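Local coordinates for pertussis toxin-like subunit ArtA (Escherichia coli, PDB 4Z9D), which probably transfers ADP-ribose from NAD to trimeric G proteins as the enzymatic subunit of a pertussis-like toxin, at residues 5-10 with 80-85; 21-26 with 123-128. The protein carries 2 engineered substitutions. One frame throughout, in Å; residues are numbered along the deposited sequence.

Interaction 1: residues 5-10 with 80-85; sequences DFVYRV and YRIRAN. With NAD (nicotinamide-adenine-dinucleotide), chain F.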
# COMPACT_ATOMS: atom_id res chain seq x y z
N ASP A 5 7.55 -10.27 -7.96
CA ASP A 5 6.39 -9.56 -7.46
C ASP A 5 6.67 -8.07 -7.40
O ASP A 5 7.63 -7.64 -6.75
CB ASP A 5 5.99 -10.06 -6.07
CG ASP A 5 5.30 -11.42 -6.10
OD1 ASP A 5 4.70 -11.77 -7.13
OD2 ASP A 5 5.40 -12.13 -5.07
N PHE A 6 5.86 -7.27 -8.08
CA PHE A 6 5.94 -5.82 -7.94
C PHE A 6 4.62 -5.30 -7.42
O PHE A 6 3.57 -5.88 -7.72
CB PHE A 6 6.31 -5.14 -9.26
CG PHE A 6 7.73 -5.36 -9.67
CD1 PHE A 6 8.08 -6.42 -10.51
CD2 PHE A 6 8.73 -4.53 -9.21
CE1 PHE A 6 9.39 -6.62 -10.88
CE2 PHE A 6 10.05 -4.74 -9.57
CZ PHE A 6 10.38 -5.79 -10.41
N VAL A 7 4.66 -4.25 -6.60
CA VAL A 7 3.44 -3.62 -6.11
C VAL A 7 3.49 -2.10 -6.29
O VAL A 7 4.55 -1.53 -6.57
CB VAL A 7 3.19 -3.94 -4.61
CG1 VAL A 7 3.03 -5.44 -4.40
CG2 VAL A 7 4.32 -3.41 -3.75
N TYR A 8 2.34 -1.47 -6.15
CA TYR A 8 2.25 -0.02 -6.20
C TYR A 8 1.82 0.60 -4.88
O TYR A 8 1.05 0.01 -4.12
CB TYR A 8 1.24 0.43 -7.25
CG TYR A 8 1.53 0.02 -8.66
CD1 TYR A 8 2.44 0.73 -9.43
CD2 TYR A 8 0.84 -1.02 -9.24
CE1 TYR A 8 2.67 0.38 -10.76
CE2 TYR A 8 1.07 -1.39 -10.56
CZ TYR A 8 1.99 -0.68 -11.31
OH TYR A 8 2.21 -1.03 -12.62
N ARG A 9 2.27 1.83 -4.64
CA ARG A 9 1.75 2.60 -3.51
C ARG A 9 1.53 4.05 -3.93
O ARG A 9 2.39 4.66 -4.54
CB ARG A 9 2.71 2.55 -2.30
CG ARG A 9 2.26 3.47 -1.14
CD ARG A 9 3.02 3.24 0.17
NE ARG A 9 2.68 4.31 1.12
CZ ARG A 9 1.57 4.35 1.84
NH1 ARG A 9 0.69 3.36 1.79
NH2 ARG A 9 1.34 5.39 2.64
N VAL A 10 0.35 4.57 -3.61
CA VAL A 10 0.07 5.99 -3.79
C VAL A 10 0.40 6.73 -2.49
O VAL A 10 -0.05 6.34 -1.42
CB VAL A 10 -1.40 6.22 -4.17
CG1 VAL A 10 -1.68 7.71 -4.35
CG2 VAL A 10 -1.71 5.48 -5.46
N TYR A 80 4.19 5.04 -6.67
CA TYR A 80 5.49 4.38 -6.60
C TYR A 80 5.37 2.93 -7.03
O TYR A 80 4.42 2.24 -6.64
CB TYR A 80 6.05 4.47 -5.18
CG TYR A 80 6.48 5.85 -4.78
CD1 TYR A 80 7.78 6.29 -5.01
CD2 TYR A 80 5.58 6.72 -4.18
CE1 TYR A 80 8.18 7.55 -4.64
CE2 TYR A 80 5.96 8.00 -3.83
CZ TYR A 80 7.26 8.41 -4.06
OH TYR A 80 7.65 9.68 -3.70
N ARG A 81 6.33 2.46 -7.83
CA ARG A 81 6.40 1.04 -8.15
C ARG A 81 7.46 0.41 -7.28
O ARG A 81 8.57 0.94 -7.18
CB ARG A 81 6.72 0.79 -9.62
CG ARG A 81 6.44 -0.66 -9.99
CD ARG A 81 7.03 -1.05 -11.34
NE ARG A 81 6.71 -0.12 -12.41
CZ ARG A 81 5.96 -0.41 -13.47
NH1 ARG A 81 5.41 -1.61 -13.61
NH2 ARG A 81 5.76 0.51 -14.41
N ILE A 82 7.14 -0.71 -6.66
CA ILE A 82 7.99 -1.27 -5.62
C ILE A 82 8.24 -2.76 -5.81
O ILE A 82 7.30 -3.51 -6.05
CB ILE A 82 7.36 -1.06 -4.21
CG1 ILE A 82 6.94 0.40 -4.00
CG2 ILE A 82 8.30 -1.55 -3.09
CD1 ILE A 82 5.99 0.58 -2.82
N ARG A 83 9.49 -3.20 -5.69
CA ARG A 83 9.76 -4.63 -5.67
C ARG A 83 9.38 -5.21 -4.32
O ARG A 83 9.82 -4.73 -3.27
CB ARG A 83 11.23 -4.93 -5.98
CG ARG A 83 11.60 -6.39 -5.77
CD ARG A 83 12.98 -6.71 -6.36
NE ARG A 83 14.03 -5.94 -5.71
CZ ARG A 83 14.53 -6.20 -4.49
NH1 ARG A 83 14.05 -7.21 -3.78
NH2 ARG A 83 15.50 -5.44 -3.99
N ALA A 84 8.51 -6.21 -4.34
CA ALA A 84 8.06 -6.86 -3.11
C ALA A 84 9.04 -7.95 -2.71
O ALA A 84 9.68 -8.56 -3.57
CB ALA A 84 6.66 -7.44 -3.28
N ASN A 85 9.17 -8.17 -1.42
CA ASN A 85 9.96 -9.29 -0.91
C ASN A 85 9.28 -9.86 0.34
O ASN A 85 8.08 -9.69 0.49
CB ASN A 85 11.42 -8.89 -0.66
CG ASN A 85 11.56 -7.74 0.30
OD1 ASN A 85 10.65 -7.41 1.06
ND2 ASN A 85 12.75 -7.12 0.29
PA NAD F . -1.35 6.14 5.13
O1A NAD F . -0.29 5.11 5.05
O2A NAD F . -1.71 6.72 6.45
O5B NAD F . -0.94 7.32 4.09
C5B NAD F . -1.66 8.55 3.94
C4B NAD F . -0.64 9.71 4.00
O4B NAD F . -0.07 9.81 5.34
C3B NAD F . 0.54 9.38 3.14
O3B NAD F . 0.18 9.68 1.75
C2B NAD F . 1.52 10.38 3.67
O2B NAD F . 1.03 11.68 3.37
C1B NAD F . 1.33 10.17 5.18
N9A NAD F . 2.06 9.04 5.85
C8A NAD F . 1.92 7.71 5.82
N7A NAD F . 2.82 7.18 6.65
C5A NAD F . 3.52 8.18 7.21
C6A NAD F . 4.52 8.19 8.11
N6A NAD F . 4.95 7.01 8.55
N1A NAD F . 5.09 9.34 8.53
C2A NAD F . 4.60 10.54 8.03
N3A NAD F . 3.55 10.50 7.10
C4A NAD F . 3.03 9.32 6.72
O3 NAD F . -2.68 5.57 4.50
PN NAD F . -2.73 4.78 3.08
O1N NAD F . -1.51 3.94 2.90
O2N NAD F . -3.15 5.72 2.02
O5D NAD F . -3.92 3.78 3.42
C5D NAD F . -5.21 4.25 3.86
C4D NAD F . -6.28 3.22 3.47
O4D NAD F . -6.08 2.99 2.04
C3D NAD F . -6.07 1.87 4.19
O3D NAD F . -7.31 1.17 4.32
C2D NAD F . -5.22 1.17 3.14
O2D NAD F . -5.23 -0.26 3.33
C1D NAD F . -5.89 1.57 1.84
N1N NAD F . -4.97 1.29 0.68
C2N NAD F . -4.01 2.25 0.27
C3N NAD F . -3.11 2.01 -0.77
C7N NAD F . -2.18 2.98 -1.17
O7N NAD F . -1.55 2.79 -2.35
N7N NAD F . -2.01 4.07 -0.41
C4N NAD F . -3.16 0.77 -1.41
C5N NAD F . -4.10 -0.19 -1.02
C6N NAD F . -4.99 0.05 0.02
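Arg9 and Tyr80 form a hydrogen-bonded antiparallel pair: Tyr80 N reaches Arg9 O at 2.8 Å, and Arg9 N bonds to Tyr80 O. Val7 pairs with Ile82 in the same way, and Ala84 N to Asp5 O closes the ladder. The Arg9 side chain begins on the apolar face of the sheet, where CB touches Ile82 CD1 at 3.9 Å. Arg9 CG, anti to the main-chain nitrogen (chi1 174°), passes 4.1 Å from NAD O7N, and the extended chain then carries the guanidinium to the pyrophosphate, passing NE along the Phe23 ring, its cation-pi partner. There NH1 makes a short 2.5 Å bond to NAD O1N, while NH2 bonds NAD O1A at 2.9 Å and only weakly O1N. Ala52 O also accepts from NH1, and Asp11 forms a salt bridge with NH2, fixing the rotation of the group. Arginine suits the place because its long chain ends in a flat group with several N-H donors, consistent with the first-strand arginine of related ADP-ribosylating toxins. Next to it, Val10 N donates to NAD O7N (2.9 Å) and Val10 O accepts from NAD N7N, a two-point backbone grip on the nicotinamide amide. Branched Val7 and Ile82 fill the buried face, Val7 CG2 against Ile82 CB. On the other face Tyr8 lies alongside Arg81, its CE1 4.2 Å above the guanidinium plane, while Arg81 NE is paired with Glu132. Strand 6-11 is an outermost strand of the four-stranded sheet, with 77-83 between it and 130-139; helix 57-68 packs on Tyr8 and helix 15-21 on Tyr80.

Interaction 2: residues 21-26 with 123-128; sequences DGFRSH and EHIPGE. With NAD (nicotinamide-adenine-dinucleotide), chain F.
A small two-stranded antiparallel ladder, residues 23-24 against 124-125, borders the adenine end of the NAD pocket. Phe23 and Ile125 are its hydrogen-bonded pair: Phe23 N donates to Ile125 O, and Ile125 N returns a bond to Phe23 O. That carbonyl oxygen has a second donor, His124 ND1 at 2.7 Å, arriving from the opposite face of the carbonyl plane, about 40° out of it. Histidine suits the place because it offers a ring N-H as well as a flat surface: the Arg24 guanidinium lies on one face, planes 11° apart and centres 4.5 Å apart, and Pro126 N sits over the other. At the ring edge, CE1 comes within 3.3 Å of Asp21 O. Stacked so closely on a cation, the imidazole would probably favour its neutral form. The Arg24 chain, bent at chi3 (-61°), also brings NH2 to Glu123 OE2, a 3.0 Å salt bridge in the guanidinium plane that uses the anti lone pair of the oxygen. The ladder starts directly after helix 15-21, where Gly22 leaves helical geometry with positive phi. Its CA lies 3.1 Å from Ile125 O, so a residue lacking a side chain fits this tight turn into the strand. Phe23 and Ile125 point together into the core, CD2 of the ring meeting Ile125 CD1 obliquely, with Ile51 and Ile82 packed around them. Farther along, Ser25 N bonds to Glu123 O, its hydroxyl turned to Gly27 O. Arg24 O takes a weak hydrogen bond from NAD N6A, and in the loop just beyond the strand His26 NE2 donates to phosphate oxygen O2A of NAD at 2.7 Å, while adenine N7A lies over one face of its ring.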
# COMPACT_ATOMS: atom_id res chain seq x y z
N ASP A 21 14.66 7.52 1.78
CA ASP A 21 14.21 6.99 3.07
C ASP A 21 13.33 5.75 3.02
O ASP A 21 13.20 5.04 4.01
CB ASP A 21 13.45 8.08 3.83
CG ASP A 21 14.30 9.29 4.13
OD1 ASP A 21 15.53 9.14 4.09
OD2 ASP A 21 13.74 10.38 4.38
N GLY A 22 12.74 5.49 1.86
CA GLY A 22 11.76 4.42 1.77
C GLY A 22 10.49 4.81 2.50
O GLY A 22 10.26 5.99 2.79
N PHE A 23 9.63 3.82 2.76
CA PHE A 23 8.42 4.04 3.53
C PHE A 23 8.55 3.46 4.93
O PHE A 23 9.20 2.43 5.10
CB PHE A 23 7.20 3.41 2.83
CG PHE A 23 6.90 3.99 1.47
CD1 PHE A 23 6.26 5.21 1.35
CD2 PHE A 23 7.19 3.27 0.31
CE1 PHE A 23 5.95 5.74 0.10
CE2 PHE A 23 6.87 3.80 -0.95
CZ PHE A 23 6.26 5.03 -1.05
N ARG A 24 7.95 4.11 5.92
CA ARG A 24 7.89 3.54 7.26
C ARG A 24 6.45 3.61 7.79
O ARG A 24 5.74 4.59 7.54
CB ARG A 24 8.86 4.27 8.21
CG ARG A 24 8.80 3.77 9.66
CD ARG A 24 10.06 4.13 10.47
NE ARG A 24 11.28 3.54 9.93
CZ ARG A 24 11.70 2.29 10.15
NH1 ARG A 24 12.83 1.88 9.60
NH2 ARG A 24 10.98 1.45 10.88
N SER A 25 6.03 2.58 8.51
CA SER A 25 4.66 2.54 9.02
C SER A 25 4.47 3.60 10.09
O SER A 25 5.45 4.14 10.61
CB SER A 25 4.33 1.17 9.62
OG SER A 25 5.22 0.87 10.69
N HIS A 26 3.22 3.90 10.41
CA HIS A 26 2.91 4.85 11.49
C HIS A 26 3.38 4.34 12.85
O HIS A 26 3.91 5.09 13.67
CB HIS A 26 1.41 5.13 11.56
CG HIS A 26 0.88 5.90 10.39
ND1 HIS A 26 1.06 7.26 10.26
CD2 HIS A 26 0.15 5.51 9.32
CE1 HIS A 26 0.48 7.67 9.15
NE2 HIS A 26 -0.08 6.63 8.56
N GLU A 123 6.25 -2.70 8.81
CA GLU A 123 7.21 -1.75 9.39
C GLU A 123 7.91 -0.82 8.38
O GLU A 123 7.86 0.40 8.53
CB GLU A 123 8.29 -2.47 10.22
CG GLU A 123 9.03 -1.50 11.15
CD GLU A 123 10.28 -2.07 11.83
OE1 GLU A 123 10.29 -3.26 12.22
OE2 GLU A 123 11.27 -1.32 11.95
N HIS A 124 8.57 -1.37 7.37
CA HIS A 124 9.49 -0.54 6.57
C HIS A 124 9.76 -1.14 5.21
O HIS A 124 10.14 -2.29 5.10
CB HIS A 124 10.82 -0.36 7.33
CG HIS A 124 11.87 0.40 6.56
ND1 HIS A 124 11.65 1.67 6.05
CD2 HIS A 124 13.13 0.08 6.21
CE1 HIS A 124 12.73 2.08 5.42
NE2 HIS A 124 13.64 1.14 5.50
N ILE A 125 9.57 -0.33 4.17
CA ILE A 125 10.05 -0.64 2.83
C ILE A 125 11.27 0.20 2.52
O ILE A 125 11.17 1.41 2.44
CB ILE A 125 8.97 -0.34 1.77
CG1 ILE A 125 7.69 -1.13 2.06
CG2 ILE A 125 9.49 -0.61 0.34
CD1 ILE A 125 6.48 -0.63 1.24
N PRO A 126 12.44 -0.43 2.32
CA PRO A 126 13.64 0.34 1.98
C PRO A 126 13.54 1.12 0.66
O PRO A 126 12.85 0.69 -0.28
CB PRO A 126 14.73 -0.75 1.88
CG PRO A 126 14.19 -1.92 2.65
CD PRO A 126 12.71 -1.87 2.47
N GLY A 127 14.24 2.25 0.59
CA GLY A 127 14.33 3.01 -0.64
C GLY A 127 14.85 2.19 -1.80
O GLY A 127 14.42 2.37 -2.94
N GLU A 128 15.77 1.27 -1.50
CA GLU A 128 16.37 0.41 -2.51
C GLU A 128 15.37 -0.54 -3.19
O GLU A 128 15.66 -1.08 -4.25
CB GLU A 128 17.53 -0.38 -1.90
CG GLU A 128 18.80 0.46 -1.81
CD GLU A 128 19.92 -0.20 -1.04
OE1 GLU A 128 21.10 0.18 -1.27
OE2 GLU A 128 19.64 -1.08 -0.19
PA NAD F . -1.35 6.14 5.13
O1A NAD F . -0.29 5.11 5.05
O2A NAD F . -1.71 6.72 6.45
O5B NAD F . -0.94 7.32 4.09
C5B NAD F . -1.66 8.55 3.94
C4B NAD F . -0.64 9.71 4.00
O4B NAD F . -0.07 9.81 5.34
C3B NAD F . 0.54 9.38 3.14
O3B NAD F . 0.18 9.68 1.75
C2B NAD F . 1.52 10.38 3.67
O2B NAD F . 1.03 11.68 3.37
C1B NAD F . 1.33 10.17 5.18
N9A NAD F . 2.06 9.04 5.85
C8A NAD F . 1.92 7.71 5.82
N7A NAD F . 2.82 7.18 6.65
C5A NAD F . 3.52 8.18 7.21
C6A NAD F . 4.52 8.19 8.11
N6A NAD F . 4.95 7.01 8.55
N1A NAD F . 5.09 9.34 8.53
C2A NAD F . 4.60 10.54 8.03
N3A NAD F . 3.55 10.50 7.10
C4A NAD F . 3.03 9.32 6.72
O3 NAD F . -2.68 5.57 4.50
PN NAD F . -2.73 4.78 3.08
O1N NAD F . -1.51 3.94 2.90
O2N NAD F . -3.15 5.72 2.02
O5D NAD F . -3.92 3.78 3.42
C5D NAD F . -5.21 4.25 3.86
C4D NAD F . -6.28 3.22 3.47
O4D NAD F . -6.08 2.99 2.04
C3D NAD F . -6.07 1.87 4.19
O3D NAD F . -7.31 1.17 4.32
C2D NAD F . -5.22 1.17 3.14
O2D NAD F . -5.23 -0.26 3.33
C1D NAD F . -5.89 1.57 1.84
N1N NAD F . -4.97 1.29 0.68
C2N NAD F . -4.01 2.25 0.27
C3N NAD F . -3.11 2.01 -0.77
C7N NAD F . -2.18 2.98 -1.17
O7N NAD F . -1.55 2.79 -2.35
N7N NAD F . -2.01 4.07 -0.41
C4N NAD F . -3.16 0.77 -1.41
C5N NAD F . -4.10 -0.19 -1.02
C6N NAD F . -4.99 0.05 0.02

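Overall arrangement
The centres of interactions 1 and 2 lie about 12 Å apart, and their segments alternate along the chain: 5-10, 21-26, 80-85, 123-128. Interaction 1 belongs to the four-stranded sheet and interaction 2 to the separate two-stranded ladder, joined at its start to the first strand through helix 15-21. The two meet through their buried faces: Phe23 CZ touches Tyr80 CD2 at 3.6 Å, edge-to-face, and its ring makes a cation-pi contact with Arg9, while Ile125 packs on Ile82. This largely apolar junction joins two of the elements that line the NAD pocket: interaction 1 holds the nicotinamide amide, interaction 2 meets the adenine, and both reach the pyrophosphate.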